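Local coordinates for protein probable TonB-dependent siderophore receptor PiuA (Acinetobacter baumannii, PDB 5FP1) that probably imports iron across the outer membrane by binding ferric siderophores, possibly including ferric enterobactin, as a TonB-dependent receptor, at residues L72-G77 / K695-H700; D83-R88 / G135-I140; N108-A113 / A181-Q186. All coordinates share one frame; numbering follows the deposited sequence.

Contact 1: L72-G77 / K695-H700. With PO4 (phosphate ion), chain B.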
loop_
_atom_site.group_PDB
_atom_site.type_symbol
_atom_site.label_atom_id
_atom_site.label_comp_id
_atom_site.label_asym_id
_atom_site.label_seq_id
_atom_site.Cartn_x
_atom_site.Cartn_y
_atom_site.Cartn_z
ATOM N N LEU A 72 -2.576 6.700 -4.244
ATOM C CA LEU A 72 -3.423 6.072 -3.233
ATOM C C LEU A 72 -4.892 6.116 -3.631
ATOM O O LEU A 72 -5.394 7.132 -4.130
ATOM C CB LEU A 72 -3.299 6.778 -1.897
ATOM C CG LEU A 72 -1.900 6.873 -1.339
ATOM C CD1 LEU A 72 -1.868 7.661 -0.030
ATOM C CD2 LEU A 72 -1.337 5.471 -1.186
ATOM N N GLY A 73 -5.562 4.991 -3.437
ATOM C CA GLY A 73 -6.987 4.884 -3.730
ATOM C C GLY A 73 -7.823 5.051 -2.482
ATOM O O GLY A 73 -7.328 4.929 -1.332
ATOM N N ALA A 74 -9.102 5.333 -2.699
ATOM C CA ALA A 74 -10.017 5.626 -1.608
ATOM C C ALA A 74 -11.066 4.535 -1.495
ATOM O O ALA A 74 -11.227 3.715 -2.414
ATOM C CB ALA A 74 -10.685 6.961 -1.838
ATOM N N GLY A 75 -11.771 4.544 -0.365
ATOM C CA GLY A 75 -12.854 3.614 -0.118
ATOM C C GLY A 75 -14.222 4.099 -0.533
ATOM O O GLY A 75 -14.418 5.263 -0.850
ATOM N N GLU A 76 -15.185 3.189 -0.535
ATOM C CA GLU A 76 -16.576 3.575 -0.772
ATOM C C GLU A 76 -17.504 2.535 -0.167
ATOM O O GLU A 76 -17.172 1.940 0.851
ATOM C CB GLU A 76 -16.871 3.792 -2.251
ATOM C CG GLU A 76 -17.906 4.888 -2.492
ATOM C CD GLU A 76 -19.117 4.380 -3.273
ATOM O OE1 GLU A 76 -19.945 3.666 -2.668
ATOM O OE2 GLU A 76 -19.245 4.691 -4.482
ATOM N N GLY A 77 -18.700 2.374 -0.721
ATOM C CA GLY A 77 -19.678 1.497 -0.123
ATOM C C GLY A 77 -19.311 0.028 -0.204
ATOM O O GLY A 77 -19.644 -0.742 0.699
ATOM N N LYS A 695 -6.150 11.256 -2.906
ATOM C CA LYS A 695 -6.964 10.153 -3.453
ATOM C C LYS A 695 -8.105 10.753 -4.214
ATOM O O LYS A 695 -8.745 11.710 -3.746
ATOM C CB LYS A 695 -7.572 9.287 -2.326
ATOM C CG LYS A 695 -6.581 8.855 -1.252
ATOM C CD LYS A 695 -7.250 8.210 -0.052
ATOM C CE LYS A 695 -6.227 7.973 1.060
ATOM N NZ LYS A 695 -6.866 7.276 2.213
ATOM N N ALA A 696 -8.396 10.163 -5.354
ATOM C CA ALA A 696 -9.537 10.527 -6.146
ATOM C C ALA A 696 -10.377 9.267 -6.318
ATOM O O ALA A 696 -9.923 8.302 -6.931
ATOM C CB ALA A 696 -9.085 11.080 -7.470
ATOM N N TYR A 697 -11.585 9.246 -5.732
ATOM C CA TYR A 697 -12.466 8.106 -5.943
ATOM C C TYR A 697 -13.139 8.185 -7.309
ATOM O O TYR A 697 -13.272 9.273 -7.888
ATOM C CB TYR A 697 -13.483 7.919 -4.795
ATOM C CG TYR A 697 -14.085 6.544 -4.876
ATOM C CD1 TYR A 697 -13.286 5.416 -4.701
ATOM C CD2 TYR A 697 -15.423 6.354 -5.230
ATOM C CE1 TYR A 697 -13.808 4.142 -4.844
ATOM C CE2 TYR A 697 -15.954 5.084 -5.363
ATOM C CZ TYR A 697 -15.137 3.987 -5.173
ATOM O OH TYR A 697 -15.630 2.717 -5.303
ATOM N N ALA A 698 -13.570 7.034 -7.824
ATOM C CA ALA A 698 -14.207 6.946 -9.162
ATOM C C ALA A 698 -15.461 7.800 -9.269
ATOM O O ALA A 698 -15.836 8.252 -10.351
ATOM C CB ALA A 698 -14.516 5.476 -9.515
ATOM N N SER A 699 -16.120 8.007 -8.139
ATOM C CA SER A 699 -17.241 8.925 -8.073
ATOM C C SER A 699 -17.275 9.643 -6.716
ATOM O O SER A 699 -16.548 9.294 -5.789
ATOM C CB SER A 699 -18.549 8.179 -8.345
ATOM O OG SER A 699 -19.543 9.120 -8.690
ATOM N N HIS A 700 -18.091 10.671 -6.629
ATOM C CA HIS A 700 -18.474 11.291 -5.363
ATOM C C HIS A 700 -17.482 12.260 -4.699
ATOM O O HIS A 700 -17.866 13.386 -4.353
ATOM C CB HIS A 700 -18.913 10.242 -4.346
ATOM C CG HIS A 700 -19.846 9.212 -4.899
ATOM N ND1 HIS A 700 -21.004 9.536 -5.577
ATOM C CD2 HIS A 700 -19.804 7.856 -4.852
ATOM C CE1 HIS A 700 -21.627 8.428 -5.933
ATOM N NE2 HIS A 700 -20.920 7.394 -5.505
HETATM P P PO4 B . -23.022 4.894 -4.481
HETATM O O1 PO4 B . -24.056 5.980 -4.691
HETATM O O2 PO4 B . -22.161 5.304 -3.305
HETATM O O3 PO4 B . -22.152 4.730 -5.727
HETATM O O4 PO4 B . -23.717 3.579 -4.171
HETATM O O HOH W 1 -6.252 8.462 -6.406
HETATM O O HOH W 2 -8.099 4.556 1.360
HETATM O O HOH W 3 -9.735 5.848 -5.393
#
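Glu76 lies across the ring of Tyr697 at about a right angle, and this crossing is the tight part of the contact. Its CB comes to 3.4 Å from Tyr697 CZ and its CG packs beside CE2. The carboxylate is turned steeply to the ring, the two planes 68° apart. Tyr697 reaches this place because CG stands anti to the backbone N (chi1 -164°), which carries the ring toward Ala74 and Glu76; Gly75 O then sits over the rim of one face, and Ala74 O lies 3.5 Å from Tyr697 CD1. Further back, the extended aliphatic chain of Lys695 runs alongside the loop, with Lys695 CB 3.9 Å from Ala74 CB and Lys695 CG packed against Leu72 CB.

Elsewhere the join is looser and is made through water. Two waters bridge backbone to backbone, one linking Leu72 O to Ala696 N, the other accepting from Ala74 N while donating to Ala696 O; a third links Gly73 O to the ammonium of Lys695. At the other end lies a phosphate ion, probably from the crystallisation liquor. His700 NE2 donates to its O3 over 2.9 Å in a nearly straight bond (163°), near the plane of the imidazole, while ND1 is held by Ser307. Glu76 OE1 accepts from Gly77 N on its anti side in a very short bond of 2.6 Å, tilted from the carboxylate plane, which would restrain the group beside the anion. Tyr701 OH bonds Gly75 O, and Arg84 bonds Ala74 O. A plug loop joined in this way, by side-chain packing and bridging water, to a segment of the barrel domain is in keeping with the plug-in-barrel fold of TonB-dependent receptors.

Contact 2: D83-R88 / G135-I140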
loop_
_atom_site.group_PDB
_atom_site.type_symbol
_atom_site.label_atom_id
_atom_site.label_comp_id
_atom_site.label_asym_id
_atom_site.label_seq_id
_atom_site.Cartn_x
_atom_site.Cartn_y
_atom_site.Cartn_z
ATOM N N ASP A 83 -5.173 1.138 3.292
ATOM C CA ASP A 83 -4.129 1.360 2.297
ATOM C C ASP A 83 -4.584 0.770 0.952
ATOM O O ASP A 83 -4.947 -0.420 0.885
ATOM C CB ASP A 83 -2.816 0.693 2.690
ATOM C CG ASP A 83 -2.259 1.184 4.013
ATOM O OD1 ASP A 83 -2.459 2.362 4.394
ATOM O OD2 ASP A 83 -1.609 0.358 4.684
ATOM N N ARG A 84 -4.544 1.578 -0.112
ATOM C CA ARG A 84 -4.878 1.105 -1.476
ATOM C C ARG A 84 -3.876 1.634 -2.502
ATOM O O ARG A 84 -4.187 2.536 -3.277
ATOM C CB ARG A 84 -6.286 1.565 -1.889
ATOM C CG ARG A 84 -7.438 1.151 -0.987
ATOM C CD ARG A 84 -8.795 1.465 -1.638
ATOM N NE ARG A 84 -8.938 0.609 -2.822
ATOM C CZ ARG A 84 -9.248 1.018 -4.051
ATOM N NH1 ARG A 84 -9.626 2.263 -4.299
ATOM N NH2 ARG A 84 -9.252 0.144 -5.036
ATOM N N PRO A 85 -2.663 1.098 -2.506
ATOM C CA PRO A 85 -1.657 1.699 -3.388
ATOM C C PRO A 85 -1.789 1.208 -4.819
ATOM O O PRO A 85 -1.901 0.001 -5.057
ATOM C CB PRO A 85 -0.337 1.226 -2.808
ATOM C CG PRO A 85 -0.674 0.548 -1.503
ATOM C CD PRO A 85 -2.084 0.078 -1.633
ATOM N N PHE A 86 -1.718 2.145 -5.762
ATOM C CA PHE A 86 -1.624 1.833 -7.174
ATOM C C PHE A 86 -0.170 1.970 -7.644
ATOM O O PHE A 86 0.494 2.969 -7.330
ATOM C CB PHE A 86 -2.551 2.775 -7.960
ATOM C CG PHE A 86 -3.978 2.393 -7.878
ATOM C CD1 PHE A 86 -4.704 2.593 -6.703
ATOM C CD2 PHE A 86 -4.608 1.792 -8.953
ATOM C CE1 PHE A 86 -6.039 2.220 -6.621
ATOM C CE2 PHE A 86 -5.950 1.435 -8.882
ATOM C CZ PHE A 86 -6.664 1.648 -7.717
ATOM N N ILE A 87 0.315 0.956 -8.347
ATOM C CA ILE A 87 1.668 0.926 -8.858
ATOM C C ILE A 87 1.587 0.755 -10.369
ATOM O O ILE A 87 0.936 -0.181 -10.888
ATOM C CB ILE A 87 2.497 -0.203 -8.239
ATOM C CG1 ILE A 87 2.463 -0.114 -6.708
ATOM C CG2 ILE A 87 3.937 -0.130 -8.696
ATOM C CD1 ILE A 87 3.107 -1.320 -6.049
ATOM N N ARG A 88 2.206 1.692 -11.069
ATOM C CA ARG A 88 2.117 1.773 -12.533
ATOM C C ARG A 88 0.681 1.630 -13.053
ATOM O O ARG A 88 0.442 1.002 -14.088
ATOM C CB ARG A 88 3.030 0.726 -13.179
ATOM C CG ARG A 88 4.517 0.971 -12.959
ATOM C CD ARG A 88 5.359 -0.048 -13.743
ATOM N NE ARG A 88 6.794 0.197 -13.579
ATOM C CZ ARG A 88 7.757 -0.547 -14.115
ATOM N NH1 ARG A 88 7.465 -1.604 -14.846
ATOM N NH2 ARG A 88 9.014 -0.248 -13.879
ATOM N N GLY A 135 2.984 -4.245 -9.837
ATOM C CA GLY A 135 3.993 -4.177 -8.770
ATOM C C GLY A 135 3.434 -4.691 -7.452
ATOM O O GLY A 135 2.289 -5.155 -7.389
ATOM N N SER A 136 4.243 -4.618 -6.401
ATOM C CA SER A 136 3.813 -5.024 -5.060
ATOM C C SER A 136 4.716 -4.370 -4.023
ATOM O O SER A 136 5.842 -3.946 -4.329
ATOM C CB SER A 136 3.887 -6.539 -4.883
ATOM O OG SER A 136 5.201 -7.000 -5.096
ATOM N N ILE A 137 4.212 -4.319 -2.796
ATOM C CA ILE A 137 4.881 -3.679 -1.692
ATOM C C ILE A 137 5.178 -4.717 -0.627
ATOM O O ILE A 137 4.312 -5.523 -0.276
ATOM C CB ILE A 137 3.973 -2.592 -1.115
ATOM C CG1 ILE A 137 3.843 -1.479 -2.164
ATOM C CG2 ILE A 137 4.538 -2.072 0.200
ATOM C CD1 ILE A 137 2.712 -0.526 -1.908
ATOM N N ASN A 138 6.396 -4.666 -0.104
ATOM C CA ASN A 138 6.848 -5.632 0.892
ATOM C C ASN A 138 7.472 -4.864 2.036
ATOM O O ASN A 138 8.470 -4.154 1.850
ATOM C CB ASN A 138 7.859 -6.598 0.255
ATOM C CG ASN A 138 8.285 -7.713 1.200
ATOM O OD1 ASN A 138 7.639 -7.975 2.242
ATOM N ND2 ASN A 138 9.404 -8.357 0.870
ATOM N N MET A 139 6.841 -4.907 3.200
ATOM C CA MET A 139 7.348 -4.205 4.367
ATOM C C MET A 139 8.268 -5.158 5.154
ATOM O O MET A 139 7.882 -6.273 5.488
ATOM C CB MET A 139 6.187 -3.657 5.210
ATOM C CG MET A 139 5.404 -2.535 4.475
ATOM S SD MET A 139 3.955 -2.160 5.440
ATOM C CE MET A 139 4.692 -1.037 6.586
ATOM N N ILE A 140 9.488 -4.710 5.419
ATOM C CA ILE A 140 10.528 -5.535 6.051
ATOM C C ILE A 140 10.551 -5.156 7.533
ATOM O O ILE A 140 10.690 -3.999 7.855
ATOM C CB ILE A 140 11.925 -5.222 5.476
ATOM C CG1 ILE A 140 11.924 -5.339 3.947
ATOM C CG2 ILE A 140 13.005 -6.106 6.093
ATOM C CD1 ILE A 140 11.473 -6.670 3.425
#
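Ile87 sets CG1 beside its backbone N, anti to the carbonyl carbon (chi1 -54°), and an extended second torsion (chi2 172°) then pushes CD1 out toward the backbone of Gly135 and Ser136. Ile137 uses the same pair of torsion classes from the other side, which sends its CD1 to Pro85. The two segments belong to the plug domain that fills the barrel of a TonB-dependent receptor, and they show how two separate sheets of a small domain can be joined by a few branched side chains. Strand 85-87 is the middle strand of a three-stranded antiparallel sheet, whereas strand 135-140 belongs to a mixed sheet in which it lies between strands 114-121 and 96-98. The short axes approach to 7.2 Å with their directions 132° apart, so the strands face each other through side chains instead of pairing edge to edge.

Near Gly135 the spacing closes. Both arms of Ile87 come up to the main chain there, CG2 lying 4.0 Å from Gly135 CA and CD1 of the same residue 3.5 Å from Ser136 N. The lack of a side chain at Gly135 permits this, though its backbone angles by themselves already call for glycine. Moving along toward Ile137, the gap between backbones widens, and the extended Ile137 side chain spans it to the proline ring, which it crosses obliquely. Met96 covers Pro85 and Val117 covers Ile137, so the patch continues into both neighbours of strand 135-140. All the contacts across it are apolar or are made to backbone atoms, as suits a buried place close to the middle of the chain. The two isoleucines also touch, through Ile87 CD1 and Ile137 CG1 at 4.0 Å, while Ile137 CD1 meets the pyrrolidine at its CB-CG edge, 3.6 Å from both Pro85 CB and Pro85 CG.

Contact 3: N108-A113 / A181-Q186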
loop_
_atom_site.group_PDB
_atom_site.type_symbol
_atom_site.label_atom_id
_atom_site.label_comp_id
_atom_site.label_asym_id
_atom_site.label_seq_id
_atom_site.Cartn_x
_atom_site.Cartn_y
_atom_site.Cartn_z
ATOM N N ASN A 108 -4.631 0.239 7.842
ATOM C CA ASN A 108 -3.795 1.438 7.722
ATOM C C ASN A 108 -2.459 1.104 8.396
ATOM O O ASN A 108 -2.345 1.158 9.625
ATOM C CB ASN A 108 -4.484 2.615 8.413
ATOM C CG ASN A 108 -5.877 2.893 7.844
ATOM O OD1 ASN A 108 -6.083 2.850 6.654
ATOM N ND2 ASN A 108 -6.815 3.208 8.706
ATOM N N ARG A 109 -1.487 0.652 7.613
ATOM C CA ARG A 109 -0.285 0.053 8.195
ATOM C C ARG A 109 0.627 1.118 8.814
ATOM O O ARG A 109 0.768 2.217 8.256
ATOM C CB ARG A 109 0.462 -0.748 7.146
ATOM C CG ARG A 109 -0.326 -1.971 6.695
ATOM C CD ARG A 109 0.172 -2.544 5.382
ATOM N NE ARG A 109 -0.619 -3.697 4.949
ATOM C CZ ARG A 109 -1.834 -3.634 4.430
ATOM N NH1 ARG A 109 -2.420 -2.455 4.224
ATOM N NH2 ARG A 109 -2.465 -4.760 4.109
ATOM N N GLU A 110 1.209 0.766 9.960
ATOM C CA GLU A 110 2.145 1.616 10.700
ATOM C C GLU A 110 3.588 1.377 10.314
ATOM O O GLU A 110 3.949 0.304 9.796
ATOM C CB GLU A 110 2.047 1.349 12.214
ATOM C CG GLU A 110 1.460 2.499 13.025
ATOM C CD GLU A 110 2.487 3.539 13.470
ATOM O OE1 GLU A 110 3.690 3.252 13.399
ATOM O OE2 GLU A 110 2.080 4.659 13.899
ATOM N N MET A 111 4.427 2.346 10.648
ATOM C CA MET A 111 5.862 2.218 10.370
ATOM C C MET A 111 6.707 1.840 11.597
ATOM O O MET A 111 7.908 1.641 11.446
ATOM C CB MET A 111 6.396 3.518 9.781
ATOM C CG MET A 111 5.807 3.879 8.416
ATOM S SD MET A 111 6.176 2.656 7.143
ATOM C CE MET A 111 7.922 2.988 6.942
ATOM N N PHE A 112 6.117 1.722 12.791
ATOM C CA PHE A 112 6.955 1.616 14.006
ATOM C C PHE A 112 7.821 0.375 14.045
ATOM O O PHE A 112 8.921 0.422 14.577
ATOM C CB PHE A 112 6.160 1.739 15.316
ATOM C CG PHE A 112 5.537 0.460 15.798
ATOM C CD1 PHE A 112 4.309 0.039 15.304
ATOM C CD2 PHE A 112 6.144 -0.293 16.804
ATOM C CE1 PHE A 112 3.705 -1.111 15.764
ATOM C CE2 PHE A 112 5.531 -1.438 17.286
ATOM C CZ PHE A 112 4.319 -1.856 16.760
ATOM N N ALA A 113 7.361 -0.731 13.482
ATOM C CA ALA A 113 8.154 -1.949 13.475
ATOM C C ALA A 113 8.820 -2.218 12.134
ATOM O O ALA A 113 9.274 -3.334 11.890
ATOM C CB ALA A 113 7.293 -3.133 13.840
ATOM N N ALA A 181 9.659 -3.651 20.259
ATOM C CA ALA A 181 9.322 -2.258 19.951
ATOM C C ALA A 181 7.914 -1.983 20.469
ATOM O O ALA A 181 7.056 -2.861 20.446
ATOM C CB ALA A 181 9.417 -1.995 18.458
ATOM N N VAL A 182 7.699 -0.792 20.997
ATOM C CA VAL A 182 6.406 -0.433 21.560
ATOM C C VAL A 182 6.047 0.942 21.024
ATOM O O VAL A 182 6.928 1.754 20.749
ATOM C CB VAL A 182 6.416 -0.404 23.103
ATOM C CG1 VAL A 182 5.007 -0.316 23.635
ATOM C CG2 VAL A 182 7.060 -1.657 23.672
ATOM N N LEU A 183 4.750 1.182 20.862
ATOM C CA LEU A 183 4.252 2.390 20.224
ATOM C C LEU A 183 3.027 2.874 20.973
ATOM O O LEU A 183 2.128 2.090 21.276
ATOM C CB LEU A 183 3.861 2.131 18.754
ATOM C CG LEU A 183 3.061 3.257 18.068
ATOM C CD1 LEU A 183 3.952 4.434 17.741
ATOM C CD2 LEU A 183 2.343 2.750 16.810
ATOM N N GLY A 184 3.005 4.182 21.198
ATOM C CA GLY A 184 1.811 4.920 21.572
ATOM C C GLY A 184 1.708 6.156 20.717
ATOM O O GLY A 184 2.651 6.923 20.614
ATOM N N HIS A 185 0.557 6.368 20.080
ATOM C CA HIS A 185 0.452 7.452 19.114
ATOM C C HIS A 185 -0.932 8.061 19.062
ATOM O O HIS A 185 -1.920 7.348 19.099
ATOM C CB HIS A 185 0.789 6.957 17.715
ATOM C CG HIS A 185 0.612 7.995 16.655
ATOM N ND1 HIS A 185 1.659 8.712 16.137
ATOM C CD2 HIS A 185 -0.504 8.461 16.039
ATOM C CE1 HIS A 185 1.200 9.595 15.265
ATOM N NE2 HIS A 185 -0.107 9.448 15.174
ATOM N N GLN A 186 -0.984 9.382 18.947
ATOM C CA GLN A 186 -2.244 10.084 18.626
ATOM C C GLN A 186 -1.948 11.308 17.819
ATOM O O GLN A 186 -0.891 11.952 17.993
ATOM C CB GLN A 186 -3.032 10.483 19.876
ATOM C CG GLN A 186 -2.333 11.506 20.755
ATOM C CD GLN A 186 -3.236 12.069 21.854
ATOM O OE1 GLN A 186 -3.343 13.282 22.021
ATOM N NE2 GLN A 186 -3.880 11.196 22.590
#
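Glu110 is the first residue of 108-113 to meet the barrel strand: its chain bends at chi2, and the methyl Leu183 CD2 lies over the face of the carboxylate, 3.4 Å from Glu110 CD. The acid is gripped at each oxygen. OE1 takes Phe112 N at 2.9 Å, nearly along its C-O axis, and a weak bond from Met111 N, so the carboxylate folds back over its own loop; OE2 forms salt bridges with Arg200 and Arg163, which would favour the charged form.

Phe112 follows. Its CG sits between the backbone N and the carbonyl carbon (chi1 84°), a cramped rotamer that turns the ring toward the strand. Leu183 CB makes a CH-pi contact over one face, 3.9 Å from the ring centroid and 16° off the normal, and Leu183 CD2 reaches on to CD1 of Phe112 at 3.7 Å. Ala181 adds its methyl, CB being 4.0 Å from Phe112 CD2, and its carbonyl O lies at the ring edge. On the opposite face comes Ala113, whose CB stands over the ring centre and so closes the phenyl between plug and wall. The contact is part of the plug-barrel interface of the plug-in-barrel fold, a plug loop packed on the inner wall with its acid paired to Arg163 and Arg200 of barrel strands.

Contacts 1 and 3 tie the plug to the barrel domain at two places, their centres about 25 Å apart and their nearest atoms about 6 Å, while contact 2 lies inside the plug and touches both. Segment 83-88 reaches each of the other contacts, and Met139 of 135-140 adds to the second. Toward contact 1, whose centre is about 17 Å from that of contact 2, Arg84 O probably accepts from Gly73 N at 2.8 Å. Toward contact 3, about 19 Å away between centres, Asp83 OD2 forms a salt bridge with Arg109 NH1 at 3.0 Å, and Met139 CE packs on Glu110 O at 3.6 Å. The phosphate belongs to contact 1, and no siderophore is present among the three contacts.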